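Local coordinates for exopolygalacturonase (Yersinia enterocolitica, PDB 2UVF), which hydrolyses polygalacturonate from the chain end as a periplasmic family 28 exopolygalacturonase, probably releasing digalacturonic acid, at residues I95-V100 and D284-S289; L290-A295 and F397-D402; H435-T440 and N456-T461. All blocks are in the same frame, centred on the assembly; numbering follows the deposited sequence.

Interaction 1 of 3, residues I95-V100 and D284-S289; sequences IDHFYV and DELGRS. With NI (nickel (II) ion), chain J; SO4 (sulfate ion), chain G.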
loop_
_atom_site.group_PDB
_atom_site.type_symbol
_atom_site.label_atom_id
_atom_site.label_comp_id
_atom_site.label_asym_id
_atom_site.label_seq_id
_atom_site.Cartn_x
_atom_site.Cartn_y
_atom_site.Cartn_z
ATOM N N ILE A 95 -13.288 -10.138 -1.752
ATOM C CA ILE A 95 -13.626 -9.728 -3.105
ATOM C C ILE A 95 -14.868 -10.457 -3.612
ATOM O O ILE A 95 -15.732 -9.854 -4.257
ATOM C CB ILE A 95 -12.420 -9.933 -4.086
ATOM C CG1 ILE A 95 -11.286 -8.965 -3.721
ATOM C CG2 ILE A 95 -12.884 -9.835 -5.588
ATOM C CD1 ILE A 95 -9.912 -9.426 -4.158
ATOM N N ASP A 96 -14.980 -11.750 -3.313
ATOM C CA ASP A 96 -16.146 -12.487 -3.793
ATOM C C ASP A 96 -17.403 -12.004 -3.114
ATOM O O ASP A 96 -18.429 -11.809 -3.749
ATOM C CB ASP A 96 -15.994 -13.954 -3.513
ATOM C CG ASP A 96 -15.064 -14.638 -4.450
ATOM O OD1 ASP A 96 -14.534 -14.047 -5.411
ATOM O OD2 ASP A 96 -14.857 -15.816 -4.201
ATOM N N HIS A 97 -17.313 -11.788 -1.810
ATOM C CA HIS A 97 -18.462 -11.389 -1.035
ATOM C C HIS A 97 -18.950 -10.015 -1.474
ATOM O O HIS A 97 -20.154 -9.725 -1.435
ATOM C CB HIS A 97 -18.154 -11.448 0.458
ATOM C CG HIS A 97 -19.222 -10.828 1.295
ATOM N ND1 HIS A 97 -19.147 -9.527 1.744
ATOM C CD2 HIS A 97 -20.423 -11.299 1.693
ATOM C CE1 HIS A 97 -20.245 -9.238 2.419
ATOM N NE2 HIS A 97 -21.044 -10.290 2.393
ATOM N N PHE A 98 -18.021 -9.194 -1.957
ATOM C CA PHE A 98 -18.342 -7.838 -2.420
ATOM C C PHE A 98 -19.444 -7.908 -3.482
ATOM O O PHE A 98 -20.333 -7.089 -3.499
ATOM C CB PHE A 98 -17.077 -7.155 -2.947
ATOM C CG PHE A 98 -17.306 -5.795 -3.551
ATOM C CD1 PHE A 98 -17.220 -4.641 -2.762
ATOM C CD2 PHE A 98 -17.562 -5.657 -4.923
ATOM C CE1 PHE A 98 -17.406 -3.386 -3.321
ATOM C CE2 PHE A 98 -17.751 -4.402 -5.480
ATOM C CZ PHE A 98 -17.667 -3.259 -4.680
ATOM N N TYR A 99 -19.373 -8.903 -4.366
ATOM C CA TYR A 99 -20.371 -9.048 -5.418
ATOM C C TYR A 99 -21.662 -9.760 -4.994
ATOM O O TYR A 99 -22.625 -9.718 -5.755
ATOM C CB TYR A 99 -19.766 -9.736 -6.635
ATOM C CG TYR A 99 -18.590 -8.993 -7.221
ATOM C CD1 TYR A 99 -18.776 -7.896 -8.064
ATOM C CD2 TYR A 99 -17.288 -9.387 -6.936
ATOM C CE1 TYR A 99 -17.696 -7.227 -8.610
ATOM C CE2 TYR A 99 -16.205 -8.706 -7.463
ATOM C CZ TYR A 99 -16.422 -7.640 -8.310
ATOM O OH TYR A 99 -15.348 -6.969 -8.839
ATOM N N VAL A 100 -21.692 -10.397 -3.808
ATOM C CA VAL A 100 -22.899 -11.067 -3.281
ATOM C C VAL A 100 -24.115 -10.159 -3.237
ATOM O O VAL A 100 -25.240 -10.613 -3.437
ATOM C CB VAL A 100 -22.655 -11.619 -1.898
ATOM N N ASP A 284 -16.722 -8.258 11.112
ATOM C CA ASP A 284 -16.738 -7.711 9.733
ATOM C C ASP A 284 -17.798 -8.318 8.802
ATOM O O ASP A 284 -18.651 -9.079 9.254
ATOM C CB ASP A 284 -15.326 -7.626 9.093
ATOM C CG ASP A 284 -14.801 -8.964 8.550
ATOM O OD1 ASP A 284 -15.594 -9.904 8.278
ATOM O OD2 ASP A 284 -13.561 -9.052 8.362
ATOM N N GLU A 285 -17.759 -7.941 7.529
ATOM C CA GLU A 285 -18.793 -8.288 6.531
ATOM C C GLU A 285 -18.756 -9.780 6.104
ATOM O O GLU A 285 -19.728 -10.309 5.560
ATOM C CB GLU A 285 -18.719 -7.339 5.301
ATOM C CG GLU A 285 -17.369 -7.318 4.548
ATOM C CD GLU A 285 -16.343 -6.338 5.122
ATOM O OE1 GLU A 285 -16.540 -5.834 6.257
ATOM O OE2 GLU A 285 -15.341 -6.053 4.423
ATOM N N LEU A 286 -17.619 -10.429 6.335
ATOM C CA LEU A 286 -17.512 -11.887 6.273
ATOM C C LEU A 286 -17.856 -12.577 7.599
ATOM O O LEU A 286 -17.854 -13.814 7.691
ATOM C CB LEU A 286 -16.092 -12.274 5.852
ATOM C CG LEU A 286 -15.892 -12.842 4.450
ATOM C CD1 LEU A 286 -16.732 -12.161 3.470
ATOM C CD2 LEU A 286 -14.453 -12.804 4.063
ATOM N N GLY A 287 -18.123 -11.773 8.622
ATOM C CA GLY A 287 -18.375 -12.256 9.972
ATOM C C GLY A 287 -17.104 -12.601 10.716
ATOM O O GLY A 287 -17.133 -13.342 11.678
ATOM N N ARG A 288 -15.971 -12.080 10.249
ATOM C CA ARG A 288 -14.680 -12.302 10.907
ATOM C C ARG A 288 -14.464 -11.173 11.900
ATOM O O ARG A 288 -15.097 -10.127 11.790
ATOM C CB ARG A 288 -13.556 -12.358 9.872
ATOM C CG ARG A 288 -13.726 -13.499 8.852
ATOM C CD ARG A 288 -12.451 -13.709 8.123
ATOM N NE ARG A 288 -12.627 -14.636 7.029
ATOM C CZ ARG A 288 -11.717 -14.842 6.083
ATOM N NH1 ARG A 288 -10.576 -14.167 6.115
ATOM N NH2 ARG A 288 -11.944 -15.723 5.113
ATOM N N SER A 289 -13.616 -11.389 12.895
ATOM C CA SER A 289 -13.343 -10.341 13.884
ATOM C C SER A 289 -12.226 -9.398 13.397
ATOM O O SER A 289 -11.181 -9.862 12.927
ATOM C CB SER A 289 -12.953 -10.975 15.213
ATOM O OG SER A 289 -11.546 -11.151 15.272
HETATM NI NI NI J . -22.954 -10.467 3.286
HETATM S S SO4 G . -8.948 -10.699 7.422
HETATM O O1 SO4 G . -7.952 -11.663 6.945
HETATM O O2 SO4 G . -10.153 -11.428 7.811
HETATM O O3 SO4 G . -8.480 -9.917 8.566
HETATM O O4 SO4 G . -9.233 -9.772 6.339
HETATM O O HOH W 1 -22.216 -9.673 5.265
HETATM O O HOH W 2 -23.463 -8.480 2.233
#

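Interaction 2 of 3, residues L290-A295 and F397-D402; sequences LPQYVA and FFDTGD. With NI (nickel (II) ion), chain K; ADA (alpha-D-galactopyranuronic acid), chain C.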
loop_
_atom_site.group_PDB
_atom_site.type_symbol
_atom_site.label_atom_id
_atom_site.label_comp_id
_atom_site.label_asym_id
_atom_site.label_seq_id
_atom_site.Cartn_x
_atom_site.Cartn_y
_atom_site.Cartn_z
ATOM N N LEU A 290 -12.473 -8.088 13.481
ATOM C CA LEU A 290 -11.431 -7.066 13.273
ATOM C C LEU A 290 -11.112 -6.320 14.558
ATOM O O LEU A 290 -12.043 -5.864 15.235
ATOM C CB LEU A 290 -11.902 -6.026 12.262
ATOM C CG LEU A 290 -11.853 -6.388 10.799
ATOM C CD1 LEU A 290 -12.488 -5.259 10.039
ATOM C CD2 LEU A 290 -10.408 -6.611 10.366
ATOM N N PRO A 291 -9.798 -6.148 14.879
ATOM C CA PRO A 291 -9.412 -5.280 15.999
ATOM C C PRO A 291 -9.639 -3.815 15.686
ATOM O O PRO A 291 -9.469 -3.395 14.531
ATOM C CB PRO A 291 -7.903 -5.539 16.163
ATOM C CG PRO A 291 -7.441 -5.909 14.793
ATOM C CD PRO A 291 -8.610 -6.757 14.237
ATOM N N GLN A 292 -10.016 -3.046 16.706
ATOM C CA GLN A 292 -10.243 -1.620 16.555
ATOM C C GLN A 292 -9.338 -0.880 17.538
ATOM O O GLN A 292 -9.390 -1.142 18.728
ATOM C CB GLN A 292 -11.715 -1.291 16.832
ATOM C CG GLN A 292 -12.698 -2.105 15.965
ATOM C CD GLN A 292 -12.866 -1.503 14.595
ATOM O OE1 GLN A 292 -12.199 -1.900 13.622
ATOM N NE2 GLN A 292 -13.745 -0.532 14.500
ATOM N N TYR A 293 -8.511 0.030 17.027
ATOM C CA TYR A 293 -7.559 0.771 17.836
ATOM C C TYR A 293 -8.051 2.199 18.005
ATOM O O TYR A 293 -8.688 2.767 17.097
ATOM C CB TYR A 293 -6.160 0.683 17.222
ATOM C CG TYR A 293 -5.663 -0.745 17.152
ATOM C CD1 TYR A 293 -5.284 -1.425 18.321
ATOM C CD2 TYR A 293 -5.624 -1.442 15.933
ATOM C CE1 TYR A 293 -4.865 -2.740 18.285
ATOM C CE2 TYR A 293 -5.185 -2.778 15.874
ATOM C CZ TYR A 293 -4.814 -3.419 17.056
ATOM O OH TYR A 293 -4.362 -4.721 17.026
ATOM N N VAL A 294 -7.814 2.759 19.194
ATOM C CA VAL A 294 -8.349 4.086 19.519
ATOM C C VAL A 294 -7.838 5.145 18.532
ATOM O O VAL A 294 -6.647 5.128 18.151
ATOM C CB VAL A 294 -8.047 4.489 21.018
ATOM C CG1 VAL A 294 -6.558 4.701 21.253
ATOM C CG2 VAL A 294 -8.850 5.730 21.434
ATOM N N ALA A 295 -8.742 6.040 18.121
ATOM C CA ALA A 295 -8.397 7.210 17.299
ATOM C C ALA A 295 -8.020 8.427 18.137
ATOM O O ALA A 295 -8.865 9.057 18.791
ATOM C CB ALA A 295 -9.524 7.555 16.289
ATOM N N PHE A 397 -5.143 -7.425 2.186
ATOM C CA PHE A 397 -6.344 -6.901 2.829
ATOM C C PHE A 397 -5.941 -5.609 3.570
ATOM O O PHE A 397 -4.981 -5.619 4.317
ATOM C CB PHE A 397 -6.927 -7.943 3.802
ATOM C CG PHE A 397 -8.091 -7.442 4.650
ATOM C CD1 PHE A 397 -9.413 -7.644 4.250
ATOM C CD2 PHE A 397 -7.859 -6.816 5.876
ATOM C CE1 PHE A 397 -10.465 -7.205 5.034
ATOM C CE2 PHE A 397 -8.911 -6.371 6.663
ATOM C CZ PHE A 397 -10.212 -6.566 6.242
ATOM N N PHE A 398 -6.662 -4.511 3.342
ATOM C CA PHE A 398 -6.356 -3.213 4.006
ATOM C C PHE A 398 -7.530 -2.762 4.866
ATOM O O PHE A 398 -8.632 -2.606 4.368
ATOM C CB PHE A 398 -6.016 -2.095 3.007
ATOM C CG PHE A 398 -4.703 -2.265 2.308
ATOM C CD1 PHE A 398 -3.527 -1.742 2.855
ATOM C CD2 PHE A 398 -4.633 -2.925 1.085
ATOM C CE1 PHE A 398 -2.296 -1.904 2.191
ATOM C CE2 PHE A 398 -3.430 -3.074 0.424
ATOM C CZ PHE A 398 -2.260 -2.568 0.978
ATOM N N ASP A 399 -7.271 -2.574 6.165
ATOM C CA ASP A 399 -8.176 -1.893 7.104
ATOM C C ASP A 399 -7.236 -1.071 8.021
ATOM O O ASP A 399 -6.646 -1.595 8.981
ATOM C CB ASP A 399 -9.012 -2.925 7.896
ATOM C CG ASP A 399 -10.203 -2.317 8.582
ATOM O OD1 ASP A 399 -11.116 -1.853 7.870
ATOM O OD2 ASP A 399 -10.248 -2.326 9.843
ATOM N N THR A 400 -7.061 0.204 7.691
ATOM C CA THR A 400 -5.908 0.956 8.177
ATOM C C THR A 400 -6.347 2.231 8.897
ATOM O O THR A 400 -7.446 2.718 8.692
ATOM C CB THR A 400 -4.933 1.284 7.002
ATOM O OG1 THR A 400 -5.628 2.029 5.999
ATOM C CG2 THR A 400 -4.377 0.015 6.355
ATOM N N GLY A 401 -5.470 2.754 9.749
ATOM C CA GLY A 401 -5.730 3.976 10.481
ATOM C C GLY A 401 -5.581 5.202 9.610
ATOM O O GLY A 401 -6.158 6.237 9.923
ATOM N N ASP A 402 -4.821 5.078 8.522
ATOM C CA ASP A 402 -4.601 6.187 7.583
ATOM C C ASP A 402 -4.700 5.699 6.140
ATOM O O ASP A 402 -5.514 4.806 5.836
ATOM C CB ASP A 402 -3.240 6.854 7.851
ATOM C CG ASP A 402 -3.252 8.337 7.540
ATOM O OD1 ASP A 402 -3.135 8.686 6.351
ATOM O OD2 ASP A 402 -3.395 9.152 8.479
HETATM NI NI NI K . -8.149 6.814 10.123
HETATM C C1 ADA C . -1.212 11.106 6.359
HETATM C C2 ADA C . 0.126 10.488 6.816
HETATM C C3 ADA C . 0.947 11.629 7.458
HETATM C C4 ADA C . 1.415 12.516 6.291
HETATM C C5 ADA C . 0.142 13.106 5.659
HETATM C C6 ADA C . 0.482 13.967 4.421
HETATM O O1 ADA C . -1.935 11.782 7.430
HETATM O O2 ADA C . -0.041 9.380 7.671
HETATM O O3 ADA C . 2.021 11.161 8.311
HETATM O O4 ADA C . 2.026 11.658 5.294
HETATM O O5 ADA C . -0.855 12.052 5.305
HETATM O O6B ADA C . 0.615 13.381 3.315
HETATM O O6A ADA C . 0.603 15.208 4.582
HETATM O O HOH W 3 -8.436 -2.964 11.798
HETATM O O HOH W 4 -8.926 4.846 8.959
HETATM O O HOH W 5 -10.179 7.563 10.546
HETATM O O HOH W 6 -7.306 8.710 11.524
#

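Interaction 3 of 3, residues H435-T440 and N456-T461; sequences HGAIVT and NVMYLT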
loop_
_atom_site.group_PDB
_atom_site.type_symbol
_atom_site.label_atom_id
_atom_site.label_comp_id
_atom_site.label_asym_id
_atom_site.label_seq_id
_atom_site.Cartn_x
_atom_site.Cartn_y
_atom_site.Cartn_z
ATOM N N HIS A 435 -7.889 6.021 4.611
ATOM C CA HIS A 435 -8.089 7.394 4.184
ATOM C C HIS A 435 -8.048 7.518 2.668
ATOM O O HIS A 435 -8.344 8.576 2.120
ATOM C CB HIS A 435 -7.026 8.317 4.809
ATOM C CG HIS A 435 -7.194 8.552 6.272
ATOM N ND1 HIS A 435 -7.901 7.698 7.095
ATOM C CD2 HIS A 435 -6.716 9.537 7.072
ATOM C CE1 HIS A 435 -7.860 8.153 8.334
ATOM N NE2 HIS A 435 -7.132 9.257 8.350
ATOM N N GLY A 436 -7.659 6.437 1.993
ATOM C CA GLY A 436 -7.656 6.426 0.547
ATOM C C GLY A 436 -6.970 5.169 0.083
ATOM O O GLY A 436 -5.928 4.812 0.603
ATOM N N ALA A 437 -7.569 4.483 -0.876
ATOM C CA ALA A 437 -6.998 3.243 -1.396
ATOM C C ALA A 437 -5.637 3.520 -2.016
ATOM O O ALA A 437 -4.634 2.905 -1.638
ATOM C CB ALA A 437 -7.926 2.608 -2.424
ATOM N N ILE A 438 -5.630 4.442 -2.980
ATOM C CA ILE A 438 -4.424 4.802 -3.715
ATOM C C ILE A 438 -4.195 6.288 -3.524
ATOM O O ILE A 438 -5.012 7.101 -3.944
ATOM C CB ILE A 438 -4.533 4.416 -5.221
ATOM C CG1 ILE A 438 -4.924 2.928 -5.376
ATOM C CG2 ILE A 438 -3.251 4.813 -6.013
ATOM C CD1 ILE A 438 -3.887 1.934 -4.855
ATOM N N VAL A 439 -3.095 6.619 -2.847
ATOM C CA VAL A 439 -2.805 7.985 -2.451
ATOM C C VAL A 439 -1.454 8.434 -2.994
ATOM O O VAL A 439 -0.436 7.829 -2.677
ATOM C CB VAL A 439 -2.834 8.158 -0.913
ATOM C CG1 VAL A 439 -2.673 9.648 -0.549
ATOM C CG2 VAL A 439 -4.129 7.594 -0.357
ATOM N N THR A 440 -1.468 9.478 -3.831
ATOM C CA THR A 440 -0.256 10.118 -4.363
ATOM C C THR A 440 -0.212 11.623 -4.000
ATOM O O THR A 440 -0.952 12.388 -4.580
ATOM C CB THR A 440 -0.218 10.058 -5.934
ATOM O OG1 THR A 440 -1.223 10.925 -6.460
ATOM C CG2 THR A 440 -0.466 8.674 -6.495
ATOM N N ASN A 456 -9.033 -4.208 -8.358
ATOM C CA ASN A 456 -9.086 -4.059 -6.926
ATOM C C ASN A 456 -10.546 -3.832 -6.551
ATOM O O ASN A 456 -11.353 -3.348 -7.352
ATOM C CB ASN A 456 -8.246 -2.844 -6.424
ATOM C CG ASN A 456 -6.751 -2.962 -6.713
ATOM O OD1 ASN A 456 -6.032 -3.733 -6.082
ATOM N ND2 ASN A 456 -6.272 -2.165 -7.646
ATOM N N VAL A 457 -10.873 -4.161 -5.313
ATOM C CA VAL A 457 -12.195 -3.888 -4.758
ATOM C C VAL A 457 -12.041 -3.007 -3.502
ATOM O O VAL A 457 -11.158 -3.250 -2.681
ATOM C CB VAL A 457 -12.957 -5.232 -4.469
ATOM C CG1 VAL A 457 -13.915 -5.094 -3.346
ATOM C CG2 VAL A 457 -13.679 -5.684 -5.724
ATOM N N MET A 458 -12.882 -1.976 -3.384
ATOM C CA MET A 458 -12.871 -1.094 -2.213
ATOM C C MET A 458 -14.249 -1.076 -1.557
ATOM O O MET A 458 -15.252 -0.819 -2.226
ATOM C CB MET A 458 -12.502 0.338 -2.606
ATOM C CG MET A 458 -11.120 0.529 -3.152
ATOM S SD MET A 458 -10.900 -0.117 -4.824
ATOM C CE MET A 458 -9.309 0.614 -5.146
ATOM N N TYR A 459 -14.283 -1.341 -0.256
ATOM C CA TYR A 459 -15.523 -1.323 0.506
ATOM C C TYR A 459 -15.313 -0.542 1.791
ATOM O O TYR A 459 -14.505 -0.943 2.601
ATOM C CB TYR A 459 -15.977 -2.771 0.794
ATOM C CG TYR A 459 -17.198 -2.847 1.669
ATOM C CD1 TYR A 459 -18.411 -2.289 1.265
ATOM C CD2 TYR A 459 -17.147 -3.473 2.907
ATOM C CE1 TYR A 459 -19.549 -2.341 2.101
ATOM C CE2 TYR A 459 -18.272 -3.550 3.735
ATOM C CZ TYR A 459 -19.457 -2.989 3.325
ATOM O OH TYR A 459 -20.545 -3.044 4.163
ATOM N N LEU A 460 -16.011 0.588 1.941
ATOM C CA LEU A 460 -15.999 1.475 3.142
ATOM C C LEU A 460 -14.800 2.422 3.242
ATOM O O LEU A 460 -14.703 3.240 4.191
ATOM C CB LEU A 460 -16.170 0.711 4.476
ATOM C CG LEU A 460 -17.434 -0.131 4.691
ATOM C CD1 LEU A 460 -17.285 -0.914 5.993
ATOM C CD2 LEU A 460 -18.712 0.676 4.681
ATOM N N THR A 461 -13.902 2.323 2.257
ATOM C CA THR A 461 -12.701 3.181 2.183
ATOM C C THR A 461 -13.171 4.632 2.037
ATOM O O THR A 461 -14.276 4.850 1.566
ATOM C CB THR A 461 -11.825 2.775 0.964
ATOM O OG1 THR A 461 -12.025 1.382 0.688
ATOM C CG2 THR A 461 -10.334 3.049 1.223
#

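Interaction 1 of 3, residues I95-V100 and D284-S289
H97 meets the E285-L286 pair through the face and the root of its imidazole, with no hydrogen bond between them. The backbone O of E285 lies over one face of the H97 ring, displaced toward the rim and 3.4 Å from CE1. NE2 is no partner for this oxygen, because it binds a nickel ion at 2.1 Å. The metal instead joins the segments indirectly: one of its water ligands donates to E285 O over 2.6 Å. With chi1 of H97 at 170°, CG stands anti to the backbone N, which swings the ring toward the turn. E285 CB and CG pack on the CE1-ND1 side of the ring (CB to H97 CE1 3.8 Å) before the chain bends at chi2 and carries the carboxylate off to R432 and Y430. L286 and H97 run alongside each other head to tail, with L286 CD1 3.4 Å from H97 CB.

The type I beta turn D284 to G287 is opened by an Asx turn. D284 OD1 accepts from L286 N (2.9 Å, bent, 131°) and from R288 N (3.0 Å, straighter, 155°), on opposite faces of the carboxylate plane. R288 NH1 donates to a sulfate that Y94 OH also binds.

Helix 92-100, in the fibronectin type III range, thus sits on the loop between strands 280-283 and 289-293, while F98 packs on strands 448-459 and 476-490 of the beta-helix.

Interaction 2 of 3, residues L290-A295 and F397-D402
This is a buried side-chain contact, without any direct hydrogen bond between the segments, in which L290 of the hairpin strand 289-293 packs on F397 and D399 of strand 397-399 in the parallel beta-helix. The N-to-C directions of the short strand segments differ by 33°, and their axes come no nearer than 10.3 Å, too far for backbone pairing, so the segments meet through side chains and a bridging water.

L290 divides its two methyls between two residues. CD2 approaches the F397 ring obliquely, 4.0 Å from CE2, while CD1 lies against the D399 carboxylate, 3.7 Å from OD2. L290 and D399 reach toward each other from their own strands; with chi1 of D399 at -164°, CG is placed anti to the backbone N and the carboxylate reaches toward the hairpin. The same OD2 accepts from a water at 2.7 Å, and that water also donates to the backbone O of P291 at 3.0 Å, giving a polar bridge beside the apolar touch. D399 OD1 is held by R432 in a salt bridge and by the backbone N of M433.

Beyond the strand the chain supplies a metal ligand and a glycan-pocket residue. G401 O coordinates a nickel ion at 2.1 Å, with D376 as a further protein ligand. A metal-bound water donates to T400 O. D402 belongs to the glycan pocket: its OD2 accepts from O1 of the galacturonic acid at 3.2 Å. T400 OG1 donates to D402 O, tying this bend together.

Strand 371-373 adjoins both sides, its Q373 touching L290 and its I371 touching F397, while backbone bonds of Q292 and Y293 fasten the hairpin strand to A277, A280, Y375 and D376.

Interaction 3 of 3, residues H435-T440 and N456-T461
The peptide group joining G436 to A437 is the flat surface that T461 covers: methyl CG2 of T461 lies over one of its faces, 3.8 Å from A437 N and 4.1 Å from G436 C. At 4.4 Å the same CG2 also nears CB of A437. Within 456-461, the Y459 ring is covered on one face by its neighbour L460, whose CG stands 3.6 Å above the plane and over the ring centre.

Beside the peptide, A437 CB is met by M458. The methionine chain bends at chi2 (73°), so it folds back over the alanine methyl and touches it twice, by CE at 3.6 Å and by CG at 3.9 Å. No hydrogen bond crosses between the segments, and all four touching residues are buried.

Here two successive coils of the parallel beta-helix, the fold of family 28, pack side chains against each other in the buried interior. A437 lies by strand 438-441, and M458 lies near the end of strand 448-459, which belongs to the following coil. The backbone of A437 is bonded to I405 and I463, on the strands that flank 438-441. F431 of strand 430-431 touches both A437 and M458, and so adds an aromatic side chain to the alanine-methionine pair. T461 OG1 is hydrogen-bonded to the backbone O of R432, leaving CG2 against the G436-A437 peptide.

From the N terminus, interaction 1 closes the longest loop, 184 residues from helix 92-100 to the turn at 284-289. Interaction 2 opens at the very next residue and spans 102 residues to strand 397-399; interaction 3 then closes a short excursion of 16 residues between adjacent coils. The three run in series, with none enclosing or crossing another. They nevertheless touch: D284 CB meets L290 CD1 at 3.8 Å, F98 CD1 meets V457 CG1 at 3.4 Å, and D402 O probably accepts from H435 N. R432 serves all three: its guanidinium pairs with E285 and D399, its backbone O with T461, tying together the loop 284-289, the hairpin strand 289-293 and the beta-helix interior.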